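Local coordinates for kojibiose phosphorylase (Gut metagenome, PDB 6W0P), which belongs to glycoside hydrolase family 65, a family of carbohydrate-active enzymes in which an N-terminal beta-sandwich domain precedes an (alpha/alpha)6-barrel catalytic domain and a small C-terminal beta domain, at residues S29-L35 / K114-D118; S142-D146 / F282-V286; T378-A382 / G393-P397; K465-F470 / A531-V536. All blocks are in the same frame, centred on the assembly; numbering follows the deposited sequence.

Contacts 1 and 2 both pack a helix on the large antiparallel sheet of the N-terminal domain: helix 26-32 and the turn after it on strand 109-118, and helix 282-300 on strand 135-145. Their centres are 15 Å apart, and Leu35 of contact 1 touches residues 143-145 of contact 2. Contacts 3 and 4 belong to the helical catalytic domain, across the chain's centre. A carbon over a phenylalanine face recurs in all four; direct backbone hydrogen bonds between the segments distinguish contacts 3 and 4. Contacts 1, 2 and 3 are buried, whereas contact 4 is partly exposed and reaches the second subunit.

Contact 1 of 4, residues S29-L35 / K114-D118; sequences SESIFSL and KRILD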
# COMPACT_ATOMS: atom_id res chain seq x y z
N SER A 29 11.84 31.95 1.86
CA SER A 29 12.68 32.88 1.09
C SER A 29 13.65 32.07 0.22
O SER A 29 13.72 32.31 -0.99
CB SER A 29 13.39 33.86 2.00
OG SER A 29 12.43 34.59 2.78
N GLU A 30 14.35 31.11 0.80
CA GLU A 30 15.21 30.17 0.04
C GLU A 30 14.47 29.70 -1.23
O GLU A 30 15.11 29.62 -2.31
CB GLU A 30 15.58 28.94 0.88
CG GLU A 30 16.60 29.19 1.98
CD GLU A 30 17.02 27.95 2.76
OE1 GLU A 30 16.34 26.90 2.64
OE2 GLU A 30 18.03 28.03 3.49
N SER A 31 13.19 29.33 -1.11
CA SER A 31 12.43 28.76 -2.24
C SER A 31 12.13 29.86 -3.27
O SER A 31 12.47 29.73 -4.45
CB SER A 31 11.17 28.08 -1.75
OG SER A 31 11.47 26.97 -0.91
N ILE A 32 11.58 30.97 -2.79
CA ILE A 32 11.03 32.08 -3.61
C ILE A 32 12.15 32.71 -4.41
O ILE A 32 11.95 33.01 -5.61
CB ILE A 32 10.31 33.10 -2.71
CG1 ILE A 32 9.00 32.51 -2.18
CG2 ILE A 32 10.10 34.42 -3.45
CD1 ILE A 32 8.26 33.40 -1.21
N PHE A 33 13.30 32.92 -3.77
CA PHE A 33 14.42 33.69 -4.34
C PHE A 33 15.36 32.75 -5.12
O PHE A 33 16.45 33.20 -5.47
CB PHE A 33 15.16 34.44 -3.24
CG PHE A 33 14.44 35.65 -2.71
CD1 PHE A 33 13.39 35.52 -1.82
CD2 PHE A 33 14.85 36.92 -3.07
CE1 PHE A 33 12.75 36.64 -1.30
CE2 PHE A 33 14.17 38.04 -2.58
CZ PHE A 33 13.15 37.90 -1.67
N SER A 34 14.95 31.51 -5.37
CA SER A 34 15.75 30.49 -6.10
C SER A 34 16.13 31.03 -7.48
O SER A 34 15.26 31.65 -8.16
CB SER A 34 15.02 29.17 -6.24
OG SER A 34 14.81 28.54 -4.98
N LEU A 35 17.36 30.77 -7.90
CA LEU A 35 17.81 30.99 -9.30
C LEU A 35 17.79 29.64 -10.03
O LEU A 35 17.93 28.58 -9.37
CB LEU A 35 19.22 31.59 -9.30
CG LEU A 35 19.37 32.95 -8.62
CD1 LEU A 35 20.82 33.43 -8.72
CD2 LEU A 35 18.44 33.95 -9.23
N LYS A 114 18.70 43.40 3.72
CA LYS A 114 17.80 43.54 2.55
C LYS A 114 18.17 42.42 1.58
O LYS A 114 19.37 42.26 1.34
CB LYS A 114 17.91 44.96 1.99
CG LYS A 114 17.07 45.25 0.77
CD LYS A 114 17.01 46.74 0.46
CE LYS A 114 16.01 47.11 -0.61
NZ LYS A 114 15.44 48.46 -0.39
N ARG A 115 17.18 41.66 1.13
CA ARG A 115 17.29 40.57 0.12
C ARG A 115 16.56 41.02 -1.15
O ARG A 115 15.39 41.45 -1.03
CB ARG A 115 16.65 39.30 0.67
CG ARG A 115 17.20 38.02 0.07
CD ARG A 115 16.28 36.83 0.23
NE ARG A 115 16.04 36.46 1.61
CZ ARG A 115 16.48 35.37 2.23
NH1 ARG A 115 17.24 34.47 1.62
NH2 ARG A 115 16.16 35.17 3.49
N ILE A 116 17.20 40.93 -2.32
CA ILE A 116 16.62 41.40 -3.62
C ILE A 116 16.78 40.32 -4.69
O ILE A 116 17.90 39.85 -4.91
CB ILE A 116 17.27 42.71 -4.08
CG1 ILE A 116 17.18 43.78 -3.00
CG2 ILE A 116 16.66 43.16 -5.39
CD1 ILE A 116 18.00 45.02 -3.27
N LEU A 117 15.69 39.97 -5.37
CA LEU A 117 15.76 39.22 -6.64
C LEU A 117 15.32 40.21 -7.72
O LEU A 117 14.21 40.75 -7.62
CB LEU A 117 14.88 37.97 -6.55
CG LEU A 117 14.67 37.21 -7.87
CD1 LEU A 117 15.97 36.61 -8.36
CD2 LEU A 117 13.63 36.12 -7.71
N ASP A 118 16.19 40.51 -8.69
CA ASP A 118 15.82 41.42 -9.80
C ASP A 118 15.26 40.59 -10.95
O ASP A 118 16.01 39.85 -11.59
CB ASP A 118 17.01 42.29 -10.22
CG ASP A 118 16.57 43.49 -11.01
OD1 ASP A 118 15.66 43.32 -11.85
OD2 ASP A 118 17.13 44.61 -10.75
O HOH W 1 13.46 35.27 5.31
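With chi1 of Arg115 at -155° its chain first runs out from strand 109-118 toward Phe33, and a bend at chi3 (-62°) then turns the guanidinium group toward Ser29. Phe33 turns one ring face to the arginine chain. Arg115 CD sits over the centre of the Phe33 ring, 3.5 Å from the centroid, in a CH-pi contact. The guanidinium lies farther out, its plane tilted 40° to the ring, and its cation-pi attraction is weak at most. One guanidinium face instead receives Ser29 CB, 3.4 Å from Arg115 NH2. Leu117 CB packs against Phe33 CD2 at 3.6 Å, and beyond it Leu117 CD1 touches Leu35 CD2 at 3.7 Å. The strongest polar partners lie outside the two segments: Arg115 NE forms a salt bridge with Glu18 of strand 15-19, NH1 bonds Tyr124, and Ser29 OG bonds Tyr8. A water joins Ser29 OG to Arg115 NH2, weakly on the arginine side. No direct hydrogen bond joins the segments; the last turn of helix 26-32 and the residues after it meet strand 109-118 mainly through carbon, while the buried arginine charge is probably balanced chiefly by Glu18.

Contact 2 of 4, residues S142-D146 / F282-V286; sequences SRLLD and FADLV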
# COMPACT_ATOMS: atom_id res chain seq x y z
N SER A 142 26.35 39.01 -3.92
CA SER A 142 25.61 39.06 -5.21
C SER A 142 25.84 37.74 -5.94
O SER A 142 26.97 37.22 -5.86
CB SER A 142 26.05 40.27 -6.00
OG SER A 142 25.90 41.45 -5.21
N ARG A 143 24.80 37.17 -6.56
CA ARG A 143 25.00 35.99 -7.43
C ARG A 143 24.03 35.94 -8.62
O ARG A 143 22.93 36.55 -8.61
CB ARG A 143 25.02 34.70 -6.61
CG ARG A 143 23.87 34.48 -5.64
CD ARG A 143 24.25 33.43 -4.61
NE ARG A 143 23.12 32.56 -4.30
CZ ARG A 143 23.00 31.79 -3.22
NH1 ARG A 143 23.94 31.77 -2.30
NH2 ARG A 143 21.91 31.05 -3.06
N LEU A 144 24.50 35.20 -9.62
CA LEU A 144 23.94 34.98 -10.96
C LEU A 144 24.15 33.52 -11.35
O LEU A 144 25.23 32.98 -11.07
CB LEU A 144 24.70 35.84 -11.98
CG LEU A 144 24.56 37.35 -11.92
CD1 LEU A 144 25.60 37.98 -12.84
CD2 LEU A 144 23.18 37.82 -12.34
N LEU A 145 23.17 32.92 -12.02
CA LEU A 145 23.39 31.76 -12.90
C LEU A 145 23.34 32.29 -14.34
O LEU A 145 22.41 33.05 -14.65
CB LEU A 145 22.34 30.69 -12.61
CG LEU A 145 22.25 30.22 -11.16
CD1 LEU A 145 21.25 29.09 -11.01
CD2 LEU A 145 23.60 29.76 -10.63
N ASP A 146 24.35 31.98 -15.15
CA ASP A 146 24.44 32.44 -16.56
C ASP A 146 23.30 31.79 -17.35
O ASP A 146 23.25 30.56 -17.35
CB ASP A 146 25.80 32.09 -17.17
CG ASP A 146 26.15 32.84 -18.43
OD1 ASP A 146 25.28 32.98 -19.33
OD2 ASP A 146 27.32 33.28 -18.54
N PHE A 282 31.74 40.84 -13.04
CA PHE A 282 30.40 40.50 -12.50
C PHE A 282 29.40 41.47 -13.13
O PHE A 282 28.40 40.99 -13.67
CB PHE A 282 30.38 40.54 -10.97
CG PHE A 282 29.10 40.02 -10.37
CD1 PHE A 282 28.93 38.68 -10.09
CD2 PHE A 282 28.06 40.89 -10.07
CE1 PHE A 282 27.75 38.21 -9.53
CE2 PHE A 282 26.87 40.43 -9.52
CZ PHE A 282 26.71 39.08 -9.26
N ALA A 283 29.69 42.77 -13.14
CA ALA A 283 28.75 43.82 -13.59
C ALA A 283 28.37 43.54 -15.05
O ALA A 283 27.19 43.72 -15.38
CB ALA A 283 29.31 45.21 -13.39
N ASP A 284 29.32 43.09 -15.88
CA ASP A 284 29.11 42.79 -17.32
C ASP A 284 28.31 41.51 -17.48
O ASP A 284 27.56 41.39 -18.47
CB ASP A 284 30.44 42.72 -18.08
CG ASP A 284 30.94 44.08 -18.56
OD1 ASP A 284 30.23 45.11 -18.34
OD2 ASP A 284 32.03 44.10 -19.17
N LEU A 285 28.42 40.58 -16.53
CA LEU A 285 27.65 39.31 -16.55
C LEU A 285 26.19 39.56 -16.11
O LEU A 285 25.31 38.84 -16.57
CB LEU A 285 28.38 38.29 -15.68
CG LEU A 285 29.72 37.88 -16.28
CD1 LEU A 285 30.58 37.13 -15.30
CD2 LEU A 285 29.49 37.08 -17.55
N VAL A 286 25.94 40.57 -15.28
CA VAL A 286 24.56 41.02 -14.97
C VAL A 286 23.93 41.54 -16.28
O VAL A 286 22.80 41.15 -16.57
CB VAL A 286 24.50 42.08 -13.85
CG1 VAL A 286 23.07 42.52 -13.58
CG2 VAL A 286 25.17 41.60 -12.57
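Leu144 lays CD1 over one face of the Phe282 ring, displaced toward the rim and 4.1 Å from the centroid, a CH-pi contact in which the two side chains run at a slant to each other. This is helix-on-sheet packing: the first turn of helix 282-300 rests on strand 135-145 of the large antiparallel sheet in the N-terminal beta-sandwich. The short segments' axes approach to 9.5 Å and make an angle of 49°. No hydrogen bond joins the two segments.

Phe282 reaches the strand because its CG stands opposite the backbone N (chi1 -172°), sending the ring from the helix down to the sheet. There its far end meets Ser142, with CZ 3.5 Å from Ser142 CB, and the ring spans onward to Leu144, whose CG lies 3.8 Å from Phe282 CZ. Leu123, Tyr154, Met156 and Thr248 of strands beside and beyond this one also touch the ring, so it is embedded in side chains of the sheet.

Leu285 and Val286, one turn along the helix, meet the same leucine methyl beside the ring. Leu285 CB approaches Leu144 CD1 to 4.0 Å. Farther down, Asp146 forms a salt bridge with Lys288 of the same helix, and its OD2 also bonds Tyr154, adding a polar tie at the strand's end. Leu144 CD1 closes on Val286, 3.6 Å from Val286 N and 3.7 Å from Val286 CG2.

Contact 3 of 4, residues T378-A382 / G393-P397; sequences TLEEA and GACFP
Ala382 CB stands over the centre of the Phe396 ring, 3.9 Å from its centroid and 10° off the normal, a CH-pi contact made by a small methyl on a flat face. The same methyl meets Ala394 CB at 3.8 Å. Leu379, one helical turn earlier, brings its CD2 branch to Ala394 CB at 3.6 Å and to Phe396 CZ at 3.9 Å, linking the alanine to the ring. With CG beside the backbone N (chi1 -78°), the Phe396 ring turns a face to Ala382. The backbone fixes this arrangement: Cys395 N donates to Ala382 O at 2.8 Å, approaching from well above the carbonyl plane. Ala394 CA adds a CA-H...O contact to the same oxygen. Farther out, the Phe396 backbone N bonds Ser420 OG, Ala394 has a backbone bond with Glu450, and helix 437-458 packs on the loop through Glu450, Ile451 and Phe454. The loop touches both helix 379-388 and helix 437-458, which also meet directly at Leu379 and Glu446. One N-H...O bond and weak CA-H...O contacts accompany the apolar side-chain packing, and the N-H...O bond gives the buried Cys395 amide a partner where water would find little access.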
# COMPACT_ATOMS: atom_id res chain seq x y z
N THR A 378 13.12 9.03 -23.41
CA THR A 378 12.78 8.11 -22.29
C THR A 378 11.73 7.10 -22.78
O THR A 378 11.07 6.48 -21.92
CB THR A 378 12.29 8.85 -21.03
OG1 THR A 378 11.38 9.88 -21.40
CG2 THR A 378 13.45 9.43 -20.26
N LEU A 379 11.61 6.92 -24.10
CA LEU A 379 10.74 5.88 -24.72
C LEU A 379 11.11 4.48 -24.19
O LEU A 379 10.19 3.71 -23.93
CB LEU A 379 10.85 5.92 -26.25
CG LEU A 379 9.61 6.42 -26.99
CD1 LEU A 379 9.78 6.25 -28.50
CD2 LEU A 379 8.35 5.70 -26.52
N GLU A 380 12.39 4.14 -24.09
CA GLU A 380 12.80 2.75 -23.74
C GLU A 380 12.31 2.44 -22.31
O GLU A 380 11.73 1.34 -22.08
CB GLU A 380 14.30 2.55 -23.94
CG GLU A 380 14.67 2.48 -25.41
CD GLU A 380 14.16 1.23 -26.14
OE1 GLU A 380 14.15 0.14 -25.52
OE2 GLU A 380 13.75 1.35 -27.31
N GLU A 381 12.48 3.39 -21.39
CA GLU A 381 11.99 3.28 -19.99
C GLU A 381 10.47 3.09 -19.96
O GLU A 381 9.99 2.29 -19.14
CB GLU A 381 12.39 4.52 -19.19
CG GLU A 381 13.87 4.58 -18.90
CD GLU A 381 14.77 5.02 -20.04
OE1 GLU A 381 14.26 5.53 -21.08
OE2 GLU A 381 15.98 4.86 -19.88
N ALA A 382 9.75 3.78 -20.85
CA ALA A 382 8.28 3.73 -20.94
C ALA A 382 7.85 2.34 -21.45
O ALA A 382 6.76 1.84 -21.05
CB ALA A 382 7.75 4.85 -21.80
N GLY A 393 4.06 -1.74 -25.89
CA GLY A 393 4.16 -0.32 -26.25
C GLY A 393 4.81 0.49 -25.13
O GLY A 393 5.71 -0.04 -24.45
N ALA A 394 4.41 1.75 -24.97
CA ALA A 394 5.08 2.70 -24.06
C ALA A 394 4.05 3.25 -23.07
O ALA A 394 3.08 3.89 -23.51
CB ALA A 394 5.75 3.80 -24.85
N CYS A 395 4.23 2.93 -21.78
CA CYS A 395 3.44 3.45 -20.64
C CYS A 395 4.30 4.48 -19.94
O CYS A 395 5.19 4.07 -19.16
CB CYS A 395 3.03 2.34 -19.69
SG CYS A 395 2.11 2.96 -18.25
N PHE A 396 4.14 5.76 -20.26
CA PHE A 396 4.91 6.85 -19.62
C PHE A 396 4.50 6.94 -18.16
O PHE A 396 3.31 6.86 -17.81
CB PHE A 396 4.74 8.16 -20.38
CG PHE A 396 5.56 8.25 -21.64
CD1 PHE A 396 6.89 8.62 -21.58
CD2 PHE A 396 5.01 7.92 -22.86
CE1 PHE A 396 7.66 8.65 -22.74
CE2 PHE A 396 5.78 7.94 -24.01
CZ PHE A 396 7.10 8.31 -23.95
N PRO A 397 5.47 7.13 -17.25
CA PRO A 397 5.19 7.06 -15.82
C PRO A 397 4.45 8.27 -15.23
O PRO A 397 4.54 9.35 -15.78
CB PRO A 397 6.61 6.94 -15.24
CG PRO A 397 7.46 7.75 -16.21
CD PRO A 397 6.88 7.39 -17.55

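Contact 4 of 4, residues K465-F470 / A531-V536; sequences KTKFSF and ASRKMV
Lys534 crosses to Lys465 and Thr466 along nearly its whole length. Its CB lies 3.9 Å from Phe468 N; CG and CD run alongside Thr466 O, CD coming to 3.6 Å of it; CE passes Lys465 O; and NZ donates to Lys465 O at 3.3 Å, in the carbonyl plane. The chain is extended beyond CG, which carries the ammonium group this far. NZ also has a long, weak ion pair with Asp530.

At the backbone, Lys534 O accepts Phe468 N at 3.2 Å in an almost straight bond, although the donor stands above the carbonyl plane, and it takes a second hydrogen from a water that also donates to Thr466 O. Val536 N returns a bond to Phe468 O at 2.9 Å.

The Phe468 ring lies on the helix, with Ala531 CB over its centre, 3.4 Å from the centroid. Met535, folded back by bends at chi2 (72°) and chi3 (68°), puts CE at the ring's edge, 3.8 Å from Phe468 CD2; its sulfur makes Met-aromatic contacts with both Phe468 and Phe470. Toward the second subunit, Val536 CG2 touches Lys467 CB, and the Lys467 ammonium group forms a salt bridge with Asp554 of that subunit.

Both backbone bonds belong to Phe468 and straddle Met535, the pattern of a single parallel beta bridge, which here joins the residues leaving helix 522-534 to the second strand of the small hairpin 460-461/468-469 in the helical catalytic domain.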
# COMPACT_ATOMS: atom_id res chain seq x y z
N LYS A 465 -17.45 -8.60 -25.78
CA LYS A 465 -16.54 -7.95 -26.77
C LYS A 465 -17.29 -6.95 -27.68
O LYS A 465 -16.74 -6.60 -28.74
CB LYS A 465 -15.80 -9.03 -27.56
CG LYS A 465 -14.86 -9.89 -26.73
CD LYS A 465 -14.22 -11.03 -27.50
CE LYS A 465 -12.95 -11.55 -26.86
NZ LYS A 465 -11.78 -10.70 -27.19
N THR A 466 -18.47 -6.47 -27.29
CA THR A 466 -19.22 -5.41 -28.01
C THR A 466 -18.75 -4.02 -27.56
O THR A 466 -19.18 -3.04 -28.20
CB THR A 466 -20.74 -5.54 -27.78
OG1 THR A 466 -21.00 -5.40 -26.38
CG2 THR A 466 -21.28 -6.86 -28.31
N LYS A 467 -17.92 -3.92 -26.51
CA LYS A 467 -17.41 -2.62 -25.99
C LYS A 467 -15.91 -2.75 -25.70
O LYS A 467 -15.46 -3.88 -25.42
CB LYS A 467 -18.11 -2.19 -24.70
CG LYS A 467 -19.61 -2.41 -24.62
CD LYS A 467 -20.13 -2.17 -23.20
CE LYS A 467 -21.63 -2.33 -23.01
NZ LYS A 467 -21.96 -2.57 -21.58
N PHE A 468 -15.18 -1.64 -25.83
CA PHE A 468 -13.75 -1.49 -25.46
C PHE A 468 -13.65 -0.40 -24.39
O PHE A 468 -14.35 0.64 -24.50
CB PHE A 468 -12.91 -1.18 -26.70
CG PHE A 468 -11.41 -1.30 -26.50
CD1 PHE A 468 -10.76 -2.51 -26.69
CD2 PHE A 468 -10.65 -0.21 -26.12
CE1 PHE A 468 -9.39 -2.61 -26.50
CE2 PHE A 468 -9.28 -0.31 -25.96
CZ PHE A 468 -8.65 -1.51 -26.13
N SER A 469 -12.83 -0.60 -23.35
CA SER A 469 -12.62 0.43 -22.31
C SER A 469 -11.30 0.22 -21.58
O SER A 469 -10.51 -0.59 -22.02
CB SER A 469 -13.79 0.45 -21.37
OG SER A 469 -13.74 1.59 -20.54
N PHE A 470 -11.07 0.98 -20.50
CA PHE A 470 -10.01 0.70 -19.52
C PHE A 470 -10.72 0.34 -18.23
O PHE A 470 -11.58 1.11 -17.80
CB PHE A 470 -9.02 1.86 -19.41
CG PHE A 470 -8.30 2.17 -20.70
CD1 PHE A 470 -8.93 2.86 -21.73
CD2 PHE A 470 -7.03 1.69 -20.94
CE1 PHE A 470 -8.28 3.12 -22.92
CE2 PHE A 470 -6.37 1.96 -22.13
CZ PHE A 470 -6.99 2.68 -23.12
N ALA A 531 -11.31 -0.75 -31.66
CA ALA A 531 -11.30 -0.27 -30.25
C ALA A 531 -11.79 1.18 -30.21
O ALA A 531 -12.61 1.53 -29.34
CB ALA A 531 -9.94 -0.46 -29.62
N SER A 532 -11.40 1.97 -31.22
CA SER A 532 -11.77 3.39 -31.37
C SER A 532 -13.29 3.50 -31.50
O SER A 532 -13.88 4.32 -30.80
CB SER A 532 -11.07 4.00 -32.55
OG SER A 532 -11.14 5.41 -32.50
N ARG A 533 -13.90 2.66 -32.34
CA ARG A 533 -15.36 2.69 -32.62
C ARG A 533 -16.12 2.21 -31.38
O ARG A 533 -17.20 2.75 -31.10
CB ARG A 533 -15.68 1.83 -33.85
CG ARG A 533 -15.11 2.36 -35.16
CD ARG A 533 -15.65 1.69 -36.44
NE ARG A 533 -15.71 0.22 -36.34
CZ ARG A 533 -14.93 -0.66 -36.97
NH1 ARG A 533 -13.98 -0.26 -37.81
NH2 ARG A 533 -15.08 -1.96 -36.75
N LYS A 534 -15.61 1.21 -30.67
CA LYS A 534 -16.39 0.56 -29.58
C LYS A 534 -16.06 1.19 -28.22
O LYS A 534 -16.69 0.79 -27.24
CB LYS A 534 -16.12 -0.94 -29.57
CG LYS A 534 -16.74 -1.68 -30.75
CD LYS A 534 -16.52 -3.16 -30.67
CE LYS A 534 -17.17 -3.93 -31.80
NZ LYS A 534 -16.72 -5.35 -31.75
N MET A 535 -15.18 2.19 -28.18
CA MET A 535 -14.72 2.82 -26.92
C MET A 535 -15.95 3.33 -26.15
O MET A 535 -16.76 4.08 -26.73
CB MET A 535 -13.73 3.96 -27.18
CG MET A 535 -13.16 4.55 -25.91
SD MET A 535 -11.97 3.50 -25.04
CE MET A 535 -10.65 3.55 -26.25
N VAL A 536 -16.09 2.89 -24.91
CA VAL A 536 -17.18 3.32 -24.02
C VAL A 536 -16.95 4.80 -23.72
O VAL A 536 -15.81 5.15 -23.32
CB VAL A 536 -17.24 2.50 -22.72
CG1 VAL A 536 -18.30 3.05 -21.79
CG2 VAL A 536 -17.48 1.03 -23.00
O HOH W 2 -19.52 0.19 -28.16